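Local atomic coordinates of trans-4-hydroxy-L-proline dehydratase (Clostridioides difficile 70-100-2010, PDB entry 6VXC), a protein that catalyses, as a glycyl radical enzyme, the dehydration of trans-4-hydroxy-L-proline to delta(1)-pyrroline-5-carboxylate in the anaerobic breakdown of hydroxyproline. Residues S678-L683 / S693-G698; K593-D598 / E612-L617; S581-K586 / D633-E638; T704-S709 / L723-A728. All blocks are in the same frame, centred on the assembly; numbering follows the deposited sequence.

Contact 1 (S678-L683 / S693-G698)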
loop_
_atom_site.group_PDB
_atom_site.type_symbol
_atom_site.label_atom_id
_atom_site.label_comp_id
_atom_site.label_asym_id
_atom_site.label_seq_id
_atom_site.Cartn_x
_atom_site.Cartn_y
_atom_site.Cartn_z
ATOM N N SER A 678 12.696 5.878 25.243
ATOM C CA SER A 678 13.787 6.337 24.401
ATOM C C SER A 678 14.322 7.674 24.890
ATOM O O SER A 678 13.644 8.395 25.635
ATOM C CB SER A 678 13.365 6.443 22.921
ATOM O OG SER A 678 12.093 7.027 22.724
ATOM N N PRO A 679 15.560 8.017 24.506
ATOM C CA PRO A 679 16.221 9.215 25.060
ATOM C C PRO A 679 15.500 10.529 24.788
ATOM O O PRO A 679 15.795 11.519 25.461
ATOM C CB PRO A 679 17.598 9.200 24.370
ATOM C CG PRO A 679 17.832 7.765 24.068
ATOM C CD PRO A 679 16.491 7.181 23.733
ATOM N N ASN A 680 14.610 10.597 23.800
ATOM C CA ASN A 680 13.935 11.863 23.531
ATOM C C ASN A 680 12.848 12.180 24.547
ATOM O O ASN A 680 12.304 13.287 24.519
ATOM C CB ASN A 680 13.320 11.861 22.133
ATOM C CG ASN A 680 12.218 10.837 21.995
ATOM O OD1 ASN A 680 12.305 9.746 22.555
ATOM N ND2 ASN A 680 11.171 11.181 21.261
ATOM N N GLY A 681 12.532 11.251 25.448
ATOM C CA GLY A 681 11.473 11.440 26.413
ATOM C C GLY A 681 10.219 10.643 26.125
ATOM O O GLY A 681 9.307 10.646 26.956
ATOM N N ARG A 682 10.146 9.957 24.989
ATOM C CA ARG A 682 9.030 9.052 24.727
ATOM C C ARG A 682 9.049 7.915 25.740
ATOM O O ARG A 682 10.110 7.379 26.066
ATOM C CB ARG A 682 9.123 8.520 23.292
ATOM C CG ARG A 682 8.104 7.463 22.915
ATOM C CD ARG A 682 8.548 6.653 21.675
ATOM N NE ARG A 682 8.167 5.263 21.866
ATOM C CZ ARG A 682 8.849 4.401 22.614
ATOM N NH1 ARG A 682 9.958 4.791 23.216
ATOM N NH2 ARG A 682 8.411 3.161 22.760
ATOM N N LEU A 683 7.889 7.590 26.298
ATOM C CA LEU A 683 7.871 6.586 27.346
ATOM C C LEU A 683 7.704 5.181 26.769
ATOM O O LEU A 683 7.353 4.989 25.600
ATOM C CB LEU A 683 6.773 6.877 28.363
ATOM C CG LEU A 683 6.885 8.210 29.108
ATOM C CD1 LEU A 683 5.788 8.313 30.140
ATOM C CD2 LEU A 683 8.250 8.384 29.757
ATOM N N SER A 693 7.035 12.549 9.880
ATOM C CA SER A 693 6.427 13.594 10.679
ATOM C C SER A 693 7.237 13.818 11.956
ATOM O O SER A 693 8.014 12.959 12.367
ATOM C CB SER A 693 4.993 13.213 11.061
ATOM O OG SER A 693 4.220 12.811 9.939
ATOM N N PRO A 694 7.057 14.967 12.605
ATOM C CA PRO A 694 7.711 15.202 13.900
ATOM C C PRO A 694 7.187 14.270 14.983
ATOM O O PRO A 694 6.089 13.722 14.896
ATOM C CB PRO A 694 7.355 16.653 14.225
ATOM C CG PRO A 694 6.919 17.265 12.905
ATOM C CD PRO A 694 6.314 16.140 12.121
ATOM N N GLU A 695 7.999 14.109 16.024
ATOM C CA GLU A 695 7.595 13.399 17.227
ATOM C C GLU A 695 6.470 14.154 17.937
ATOM O O GLU A 695 6.254 15.344 17.719
ATOM C CB GLU A 695 8.781 13.232 18.186
ATOM C CG GLU A 695 9.366 11.817 18.277
ATOM C CD GLU A 695 8.552 10.881 19.177
ATOM O OE1 GLU A 695 7.371 11.179 19.442
ATOM O OE2 GLU A 695 9.096 9.848 19.622
ATOM N N LYS A 696 5.788 13.449 18.836
ATOM C CA LYS A 696 4.696 14.044 19.600
ATOM C C LYS A 696 5.196 15.227 20.415
ATOM O O LYS A 696 6.120 15.090 21.221
ATOM C CB LYS A 696 4.066 12.992 20.507
ATOM C CG LYS A 696 3.369 11.891 19.731
ATOM C CD LYS A 696 2.199 12.462 18.943
ATOM C CE LYS A 696 1.507 11.414 18.074
ATOM N NZ LYS A 696 2.280 11.148 16.828
ATOM N N GLY A 697 4.576 16.385 20.212
ATOM C CA GLY A 697 4.992 17.597 20.872
ATOM C C GLY A 697 6.304 18.177 20.397
ATOM O O GLY A 697 6.783 19.145 20.989
ATOM N N GLY A 698 6.891 17.636 19.333
ATOM C CA GLY A 698 8.206 18.075 18.910
ATOM C C GLY A 698 8.236 19.394 18.165
ATOM O O GLY A 698 9.145 20.200 18.356
#
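Glu-695 reaches across to Asn-680 and Arg-682, and its carboxylate carries most of this small polar contact. A bend at chi2 (-80°) brings its carboxylate to Asn-680. Asn-680 ND2 donates to Glu-695 OE2 at 3.0 Å. The bond is weak, bent to 139° at the hydrogen. The two side chains cross at about a right angle, with amide and carboxylate planes 45° apart. Arg-682 meets the same oxygen with its aliphatic part: its CD lies 3.8 Å from Glu-695 OE2. The charged atoms stay farther apart, Arg-682 NE being 5.2 Å from Glu-695 OE2, and NE donates instead to Lys-686 O. The stronger partner of Glu-695 OE2 is the hydroxyl of Thr-577. The other oxygen, Glu-695 OE1, turns back and takes the backbone N of Lys-696 on its anti lone pair at 2.8 Å. Each carboxylate oxygen thus has a bond of its own, which should limit rotation of the group.

The amide oxygen of Asn-680 is held within its own segment. The type I turn from Ser-678 to Gly-681 folds it so that Ser-678 OG donates to Asn-680 OD1 at 2.7 Å. Arg-682 NH1 donates in turn to Ser-678 OG at 3.1 Å. A buried chain of donors and acceptors therefore runs from guanidinium through hydroxyl and amide to carboxylate.

Both segments belong to the long connection between helix 667-673 and helix 703-711. Helix 575-591 lies against them, with Asp-580 touching both Asn-680 and Glu-695. Pro-679 packs on Leu-600 and Leu-604 of helix 597-605.

Contact 2 (K593-D598 / E612-L617)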
loop_
_atom_site.group_PDB
_atom_site.type_symbol
_atom_site.label_atom_id
_atom_site.label_comp_id
_atom_site.label_asym_id
_atom_site.label_seq_id
_atom_site.Cartn_x
_atom_site.Cartn_y
_atom_site.Cartn_z
ATOM N N LYS A 593 26.616 18.550 28.517
ATOM C CA LYS A 593 27.078 17.734 29.631
ATOM C C LYS A 593 26.221 17.970 30.874
ATOM O O LYS A 593 26.726 18.232 31.961
ATOM C CB LYS A 593 28.557 18.006 29.922
ATOM C CG LYS A 593 29.459 17.857 28.712
ATOM C CD LYS A 593 30.938 17.958 29.103
ATOM C CE LYS A 593 31.855 17.586 27.941
ATOM N NZ LYS A 593 31.744 18.565 26.820
ATOM N N LYS A 594 24.907 17.901 30.703
ATOM C CA LYS A 594 24.025 18.063 31.847
ATOM C C LYS A 594 23.867 16.768 32.628
ATOM O O LYS A 594 23.528 16.806 33.811
ATOM C CB LYS A 594 22.659 18.569 31.392
ATOM C CG LYS A 594 22.699 19.898 30.645
ATOM C CD LYS A 594 21.293 20.434 30.400
ATOM C CE LYS A 594 21.328 21.634 29.473
ATOM N NZ LYS A 594 19.974 22.208 29.230
ATOM N N PHE A 595 24.083 15.625 31.983
ATOM C CA PHE A 595 24.106 14.337 32.659
ATOM C C PHE A 595 24.921 13.381 31.800
ATOM O O PHE A 595 25.224 13.667 30.635
ATOM C CB PHE A 595 22.686 13.816 32.928
ATOM C CG PHE A 595 21.783 13.782 31.706
ATOM C CD1 PHE A 595 21.838 12.722 30.819
ATOM C CD2 PHE A 595 20.878 14.796 31.469
ATOM C CE1 PHE A 595 21.006 12.672 29.708
ATOM C CE2 PHE A 595 20.039 14.763 30.356
ATOM C CZ PHE A 595 20.106 13.698 29.475
ATOM N N ASP A 596 25.294 12.248 32.386
ATOM C CA ASP A 596 26.146 11.302 31.681
ATOM C C ASP A 596 25.328 10.142 31.125
ATOM O O ASP A 596 24.128 10.030 31.363
ATOM C CB ASP A 596 27.295 10.805 32.584
ATOM C CG ASP A 596 26.827 10.076 33.848
ATOM O OD1 ASP A 596 25.656 9.686 33.970
ATOM O OD2 ASP A 596 27.678 9.884 34.747
ATOM N N MET A 597 26.002 9.292 30.346
ATOM C CA MET A 597 25.324 8.168 29.706
ATOM C C MET A 597 24.750 7.212 30.744
ATOM O O MET A 597 23.623 6.719 30.595
ATOM C CB MET A 597 26.285 7.431 28.779
ATOM C CG MET A 597 25.644 6.275 28.013
ATOM S SD MET A 597 24.435 6.789 26.762
ATOM C CE MET A 597 25.511 7.661 25.633
ATOM N N ASP A 598 25.509 6.943 31.809
ATOM C CA ASP A 598 25.030 6.026 32.837
ATOM C C ASP A 598 23.721 6.510 33.441
ATOM O O ASP A 598 22.788 5.725 33.636
ATOM C CB ASP A 598 26.078 5.864 33.929
ATOM C CG ASP A 598 25.609 4.963 35.026
ATOM O OD1 ASP A 598 25.513 3.743 34.778
ATOM O OD2 ASP A 598 25.311 5.477 36.120
ATOM N N GLU A 612 12.511 12.548 36.851
ATOM C CA GLU A 612 11.657 13.542 36.208
ATOM C C GLU A 612 12.454 14.718 35.671
ATOM O O GLU A 612 12.091 15.288 34.638
ATOM C CB GLU A 612 10.574 14.025 37.170
ATOM C CG GLU A 612 9.382 13.073 37.246
ATOM C CD GLU A 612 8.411 13.222 36.069
ATOM O OE1 GLU A 612 8.132 14.374 35.649
ATOM O OE2 GLU A 612 7.930 12.178 35.564
ATOM N N ALA A 613 13.531 15.113 36.357
ATOM C CA ALA A 613 14.334 16.229 35.860
ATOM C C ALA A 613 14.975 15.898 34.511
ATOM O O ALA A 613 15.020 16.749 33.619
ATOM C CB ALA A 613 15.399 16.626 36.883
ATOM N N ILE A 614 15.486 14.674 34.351
ATOM C CA ILE A 614 16.017 14.258 33.053
ATOM C C ILE A 614 14.912 14.304 32.005
ATOM O O ILE A 614 15.083 14.856 30.915
ATOM C CB ILE A 614 16.640 12.852 33.139
ATOM C CG1 ILE A 614 17.689 12.759 34.251
ATOM C CG2 ILE A 614 17.289 12.468 31.796
ATOM C CD1 ILE A 614 18.939 13.533 34.007
ATOM N N LEU A 615 13.743 13.753 32.340
ATOM C CA LEU A 615 12.622 13.769 31.411
ATOM C C LEU A 615 12.276 15.192 30.974
ATOM O O LEU A 615 12.023 15.441 29.793
ATOM C CB LEU A 615 11.413 13.087 32.048
ATOM C CG LEU A 615 10.147 13.071 31.193
ATOM C CD1 LEU A 615 10.443 12.426 29.848
ATOM C CD2 LEU A 615 9.037 12.327 31.917
ATOM N N ASN A 616 12.292 16.147 31.908
ATOM C CA ASN A 616 11.986 17.525 31.544
ATOM C C ASN A 616 13.032 18.070 30.572
ATOM O O ASN A 616 12.700 18.811 29.637
ATOM C CB ASN A 616 11.932 18.388 32.802
ATOM C CG ASN A 616 11.423 19.798 32.533
ATOM O OD1 ASN A 616 10.737 20.053 31.553
ATOM N ND2 ASN A 616 11.852 20.738 33.364
ATOM N N LEU A 617 14.309 17.746 30.805
ATOM C CA LEU A 617 15.370 18.258 29.942
ATOM C C LEU A 617 15.221 17.744 28.516
ATOM O O LEU A 617 15.254 18.523 27.564
ATOM C CB LEU A 617 16.745 17.872 30.505
ATOM C CG LEU A 617 17.242 18.573 31.781
ATOM C CD1 LEU A 617 18.582 17.996 32.233
ATOM C CD2 LEU A 617 17.345 20.081 31.587
#
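Phe-595 carries its ring carbon CG between the backbone N and the carbonyl carbon, chi1 52°, and this directs the ring at Ile-614 and Leu-617. Ile-614 answers with both branches. Its CG1 stands anti to the carbonyl carbon, chi1 -54°, and its CG2 stands anti to the backbone N. The CG2 methyl lies over one face of the ring, 4.0 Å from the Phe-595 centroid and 21° off the ring normal. This is a CH-pi contact, shifted toward the ring's rim. The CD1 methyl of Ile-614 approaches Phe-595 CD2 at 3.4 Å, a tight fit.

Leu-617 lies about one helical turn farther on and comes from another direction. Its CD1 meets the ring edge near the plane, 4.0 Å from the same Phe-595 CD2. Leu-617 also receives the outstretched chain of Lys-594. The methylene CD of Lys-594 lies 4.1 Å from Leu-617 CD1, so the lysine covers the leucine with its apolar part. No hydrogen bond joins the two segments.

The contact lies toward the outside of the protein, where a link between helices packs on helix 612-620. Asp-596 is the N-cap of helix 597-605. Phe-595 is also backed by Asn-588 and Val-589 of helix 575-591 and by Leu-600 of helix 597-605, while Ile-614 touches Thr-599. The phenyl ring therefore lies where three consecutive helices meet.

Contact 3 (S581-K586 / D633-E638)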
loop_
_atom_site.group_PDB
_atom_site.type_symbol
_atom_site.label_atom_id
_atom_site.label_comp_id
_atom_site.label_asym_id
_atom_site.label_seq_id
_atom_site.Cartn_x
_atom_site.Cartn_y
_atom_site.Cartn_z
ATOM N N SER A 581 15.952 11.362 19.642
ATOM C CA SER A 581 16.697 10.600 20.650
ATOM C C SER A 581 18.195 10.862 20.544
ATOM O O SER A 581 18.848 11.170 21.546
ATOM C CB SER A 581 16.404 9.107 20.521
ATOM O OG SER A 581 15.082 8.819 20.925
ATOM N N LEU A 582 18.756 10.742 19.339
ATOM C CA LEU A 582 20.184 11.007 19.172
ATOM C C LEU A 582 20.501 12.476 19.406
ATOM O O LEU A 582 21.563 12.809 19.944
ATOM C CB LEU A 582 20.642 10.564 17.786
ATOM C CG LEU A 582 20.934 9.074 17.569
ATOM C CD1 LEU A 582 21.159 8.766 16.081
ATOM C CD2 LEU A 582 22.135 8.622 18.396
ATOM N N THR A 583 19.589 13.369 19.008
ATOM C CA THR A 583 19.765 14.782 19.317
ATOM C C THR A 583 19.795 15.006 20.822
ATOM O O THR A 583 20.633 15.757 21.329
ATOM C CB THR A 583 18.656 15.628 18.668
ATOM O OG1 THR A 583 18.709 15.523 17.244
ATOM C CG2 THR A 583 18.820 17.105 19.048
ATOM N N ALA A 584 18.901 14.343 21.559
ATOM C CA ALA A 584 18.900 14.497 23.011
ATOM C C ALA A 584 20.223 14.045 23.625
ATOM O O ALA A 584 20.726 14.659 24.574
ATOM C CB ALA A 584 17.733 13.715 23.618
ATOM N N ILE A 585 20.783 12.958 23.113
ATOM C CA ILE A 585 22.041 12.453 23.648
ATOM C C ILE A 585 23.187 13.408 23.329
ATOM O O ILE A 585 23.972 13.773 24.210
ATOM C CB ILE A 585 22.314 11.033 23.124
ATOM C CG1 ILE A 585 21.283 10.043 23.698
ATOM C CG2 ILE A 585 23.754 10.635 23.434
ATOM C CD1 ILE A 585 21.390 8.621 23.107
ATOM N N LYS A 586 23.288 13.843 22.072
ATOM C CA LYS A 586 24.364 14.751 21.701
ATOM C C LYS A 586 24.307 16.037 22.518
ATOM O O LYS A 586 25.321 16.489 23.060
ATOM C CB LYS A 586 24.280 15.071 20.215
ATOM C CG LYS A 586 25.362 16.005 19.722
ATOM C CD LYS A 586 25.127 16.279 18.252
ATOM C CE LYS A 586 26.295 16.950 17.618
ATOM N NZ LYS A 586 26.033 17.094 16.156
ATOM N N ASP A 633 18.046 18.947 12.827
ATOM C CA ASP A 633 17.809 18.521 11.454
ATOM C C ASP A 633 19.057 17.944 10.798
ATOM O O ASP A 633 18.944 17.078 9.926
ATOM C CB ASP A 633 17.277 19.685 10.620
ATOM C CG ASP A 633 15.884 20.129 11.053
ATOM O OD1 ASP A 633 15.268 19.448 11.900
ATOM O OD2 ASP A 633 15.403 21.144 10.508
ATOM N N GLU A 634 20.245 18.409 11.188
ATOM C CA GLU A 634 21.465 17.809 10.659
ATOM C C GLU A 634 21.621 16.375 11.134
ATOM O O GLU A 634 22.219 15.547 10.437
ATOM C CB GLU A 634 22.689 18.622 11.085
ATOM C CG GLU A 634 22.858 19.912 10.341
ATOM C CD GLU A 634 24.035 20.726 10.844
ATOM O OE1 GLU A 634 24.714 20.283 11.804
ATOM O OE2 GLU A 634 24.270 21.815 10.279
ATOM N N ILE A 635 21.142 16.084 12.341
ATOM C CA ILE A 635 21.161 14.714 12.834
ATOM C C ILE A 635 20.163 13.870 12.061
ATOM O O ILE A 635 20.452 12.721 11.700
ATOM C CB ILE A 635 20.900 14.703 14.350
ATOM C CG1 ILE A 635 22.066 15.398 15.063
ATOM C CG2 ILE A 635 20.732 13.280 14.866
ATOM C CD1 ILE A 635 21.967 15.360 16.561
ATOM N N MET A 636 18.983 14.430 11.773
ATOM C CA MET A 636 18.053 13.745 10.883
ATOM C C MET A 636 18.728 13.374 9.573
ATOM O O MET A 636 18.568 12.260 9.070
ATOM C CB MET A 636 16.806 14.592 10.627
ATOM C CG MET A 636 15.826 13.931 9.628
ATOM S SD MET A 636 16.254 14.149 7.888
ATOM C CE MET A 636 15.805 15.872 7.654
ATOM N N GLN A 637 19.443 14.323 8.975
ATOM C CA GLN A 637 20.103 14.049 7.704
ATOM C C GLN A 637 21.142 12.938 7.839
ATOM O O GLN A 637 21.255 12.077 6.963
ATOM C CB GLN A 637 20.734 15.322 7.164
ATOM C CG GLN A 637 19.732 16.360 6.670
ATOM C CD GLN A 637 20.425 17.612 6.178
ATOM O OE1 GLN A 637 21.263 18.170 6.868
ATOM N NE2 GLN A 637 20.117 18.028 4.963
ATOM N N GLU A 638 21.912 12.947 8.926
ATOM C CA GLU A 638 22.920 11.908 9.125
ATOM C C GLU A 638 22.271 10.542 9.260
ATOM O O GLU A 638 22.728 9.566 8.662
ATOM C CB GLU A 638 23.765 12.216 10.361
ATOM C CG GLU A 638 24.673 13.404 10.178
ATOM C CD GLU A 638 25.532 13.703 11.403
ATOM O OE1 GLU A 638 25.543 12.881 12.357
ATOM O OE2 GLU A 638 26.200 14.768 11.402
HETATM O O HOH W 1 26.346 15.474 14.116
#
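A single water joins Lys-586 and Glu-638 across the two helices. It accepts from Lys-586 NZ at 2.6 Å and donates to Glu-638 OE2 at 2.8 Å. The charged groups do not touch directly, since Lys-586 NZ is 5.3 Å from Glu-638 OE2. Lys-586 runs fully extended, with CG anti to the backbone N (chi1 -180°), and this carries its ammonium group past Ile-635 to the water. The ammonium also makes cation-pi contacts with Tyr-506 and Tyr-631.

Beside this bridge, Ile-635 is the main apolar piece of the contact. It points at the facing helix and has far more surface buried here than any other residue. Its CD1 methyl lies 3.3 Å from Thr-583 OG1 and 3.7 Å from Lys-586 CD. Its CG2 methyl lies between Thr-583 and Leu-582, 4.0 Å from Leu-582 CB. The Thr-583 hydroxyl is not left without a polar partner, because it bonds to Thr-579 O within its own helix. It can therefore lie against a methyl group in a buried setting.

The axes of 581-586 and 633-638 approach to 9.5 Å and make an angle of 123°. This is oblique helix-helix packing: one isoleucine meets Leu-582, Thr-583 and Lys-586 on one side of the facing helix, and a water links the charged ends. It belongs to the helical part of the pyruvate formate lyase-like fold, away from Cys-454 and Glu-456, the probable catalytic residues.

Contact 4 (T704-S709 / L723-A728)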
loop_
_atom_site.group_PDB
_atom_site.type_symbol
_atom_site.label_atom_id
_atom_site.label_comp_id
_atom_site.label_asym_id
_atom_site.label_seq_id
_atom_site.Cartn_x
_atom_site.Cartn_y
_atom_site.Cartn_z
ATOM N N THR A 704 5.050 25.769 8.549
ATOM C CA THR A 704 6.123 26.133 7.631
ATOM C C THR A 704 7.468 25.634 8.147
ATOM O O THR A 704 8.288 25.121 7.372
ATOM C CB THR A 704 6.137 27.641 7.409
ATOM O OG1 THR A 704 4.950 28.008 6.707
ATOM C CG2 THR A 704 7.349 28.047 6.571
ATOM N N ALA A 705 7.685 25.703 9.461
ATOM C CA ALA A 705 8.939 25.193 10.002
ATOM C C ALA A 705 9.064 23.691 9.774
ATOM O O ALA A 705 10.158 23.203 9.481
ATOM C CB ALA A 705 9.071 25.527 11.490
ATOM N N VAL A 706 7.963 22.935 9.869
ATOM C CA VAL A 706 8.126 21.492 9.691
ATOM C C VAL A 706 8.366 21.141 8.221
ATOM O O VAL A 706 9.179 20.265 7.925
ATOM C CB VAL A 706 6.972 20.657 10.306
ATOM C CG1 VAL A 706 6.033 21.436 11.203
ATOM C CG2 VAL A 706 6.268 19.807 9.284
ATOM N N ILE A 707 7.694 21.812 7.272
ATOM C CA ILE A 707 7.981 21.450 5.877
ATOM C C ILE A 707 9.406 21.852 5.511
ATOM O O ILE A 707 10.054 21.193 4.694
ATOM C CB ILE A 707 6.963 22.032 4.862
ATOM C CG1 ILE A 707 6.933 23.562 4.877
ATOM C CG2 ILE A 707 5.561 21.392 5.023
ATOM C CD1 ILE A 707 6.287 24.182 3.599
ATOM N N LYS A 708 9.944 22.890 6.146
ATOM C CA LYS A 708 11.352 23.216 5.945
ATOM C C LYS A 708 12.266 22.129 6.523
ATOM O O LYS A 708 13.245 21.741 5.884
ATOM C CB LYS A 708 11.649 24.584 6.563
ATOM C CG LYS A 708 11.135 25.766 5.742
ATOM C CD LYS A 708 11.812 27.045 6.196
ATOM C CE LYS A 708 11.038 28.269 5.779
ATOM N NZ LYS A 708 11.692 29.498 6.313
ATOM N N SER A 709 11.939 21.591 7.706
ATOM C CA SER A 709 12.708 20.466 8.238
ATOM C C SER A 709 12.621 19.245 7.313
ATOM O O SER A 709 13.637 18.634 6.972
ATOM C CB SER A 709 12.199 20.104 9.640
ATOM O OG SER A 709 12.612 21.005 10.647
ATOM N N LEU A 723 4.340 12.316 4.866
ATOM C CA LEU A 723 4.215 13.411 5.828
ATOM C C LEU A 723 2.748 13.665 6.153
ATOM O O LEU A 723 1.985 14.071 5.275
ATOM C CB LEU A 723 4.870 14.697 5.309
ATOM C CG LEU A 723 4.675 15.948 6.200
ATOM C CD1 LEU A 723 5.228 15.713 7.600
ATOM C CD2 LEU A 723 5.329 17.181 5.599
ATOM N N ASN A 724 2.375 13.466 7.428
ATOM C CA ASN A 724 1.084 13.870 7.980
ATOM C C ASN A 724 1.181 15.267 8.576
ATOM O O ASN A 724 2.130 15.578 9.297
ATOM C CB ASN A 724 0.626 12.946 9.107
ATOM C CG ASN A 724 0.005 11.677 8.626
ATOM O OD1 ASN A 724 0.385 10.580 9.065
ATOM N ND2 ASN A 724 -0.938 11.796 7.720
ATOM N N GLN A 725 0.186 16.102 8.286
ATOM C CA GLN A 725 -0.005 17.371 8.978
ATOM C C GLN A 725 -1.478 17.516 9.328
ATOM O O GLN A 725 -2.347 16.922 8.687
ATOM C CB GLN A 725 0.481 18.568 8.146
ATOM C CG GLN A 725 2.019 18.771 8.104
ATOM C CD GLN A 725 2.610 19.154 9.458
ATOM O OE1 GLN A 725 2.555 20.312 9.861
ATOM N NE2 GLN A 725 3.194 18.183 10.156
ATOM N N ARG A 726 -1.742 18.293 10.373
ATOM C CA ARG A 726 -3.073 18.451 10.933
ATOM C C ARG A 726 -3.336 19.926 11.205
ATOM O O ARG A 726 -2.469 20.620 11.737
ATOM C CB ARG A 726 -3.208 17.627 12.218
ATOM C CG ARG A 726 -4.437 17.927 13.006
ATOM C CD ARG A 726 -4.366 17.333 14.391
ATOM N NE ARG A 726 -5.411 17.915 15.220
ATOM C CZ ARG A 726 -5.543 17.726 16.524
ATOM N NH1 ARG A 726 -4.690 16.956 17.187
ATOM N NH2 ARG A 726 -6.545 18.314 17.161
ATOM N N PHE A 727 -4.529 20.402 10.856
ATOM C CA PHE A 727 -4.895 21.801 11.034
ATOM C C PHE A 727 -6.122 21.934 11.920
ATOM O O PHE A 727 -7.060 21.137 11.831
ATOM C CB PHE A 727 -5.195 22.480 9.706
ATOM C CG PHE A 727 -4.006 22.615 8.838
ATOM C CD1 PHE A 727 -2.944 23.404 9.223
ATOM C CD2 PHE A 727 -3.951 21.966 7.622
ATOM C CE1 PHE A 727 -1.832 23.511 8.425
ATOM C CE2 PHE A 727 -2.847 22.089 6.818
ATOM C CZ PHE A 727 -1.788 22.853 7.228
ATOM N N ALA A 728 -6.116 22.965 12.746
ATOM C CA ALA A 728 -7.321 23.350 13.453
ATOM C C ALA A 728 -8.401 23.692 12.437
ATOM O O ALA A 728 -8.120 24.390 11.459
ATOM C CB ALA A 728 -7.046 24.554 14.360
#
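The side-chain amide of Gln-725 meets Val-706 over one of its faces. The CG2 methyl of Val-706 lies above the group, nearly as far from the nitrogen as from the carbon: 3.6 Å from Gln-725 NE2 and 3.7 Å from Gln-725 CD. Its CG1 methyl stands off at 3.9 Å from Gln-725 OE1. The polar atoms of the amide are bonded around its rim. Gln-725 NE2 turns back and donates to the carbonyl of the preceding residue, Asn-724 O, at 2.9 Å. That nitrogen lies in the carbonyl plane, on a lone pair of the acceptor, though the acceptor is tilted 21° from the amide plane of Gln-725. Gln-725 OE1 accepts from Gln-807 NE2 near the C-terminus. A bend at chi2 (-67°) folds the glutamine chain so that this backward bond can form.

The second meeting is purely apolar. Ile-707 CG2 comes to 4.3 Å from Leu-723 CD2. Helix 734-750 and Ile-756 also cover Ile-707, and Ile-756 touches Leu-723 as well. Helix 703-711 thus lies against strand 724-726, one of the two outermost strands of a five-stranded mixed sheet, and the residue just before it, in the glycine radical region. The side chain of Leu-723 is about 11 Å from that of Cys-454, the probable cysteine radical site.

No hydrogen bond crosses between the segments. The amide meets the helix with its flat face, while NE2 has a bond to Asn-724 O and OE1 one from Gln-807. This is consistent with burying a polar side chain against valine, and the contact rests on van der Waals packing.

Contacts 1, 3 and 4 are buried, while contact 2 is only partly so and lies farthest from the centre of the chain. Contact 1 joins two loops by polar bonds. Contact 2 is apolar and aromatic. Contact 3 combines apolar packing with a water bridge, and contact 4 packs a helix on an edge strand by van der Waals contact alone. Helix 575-591 ties several together: it is one partner in contact 3, borders contact 1 and backs Phe-595 of contact 2. Contact 1 touches contact 4 through Ser-693 OG and Asn-724 N. Contact 3 reaches contact 4 through Asp-633 and Ser-709. Contacts 2 and 4 do not touch, their nearest atoms being about 17 Å apart.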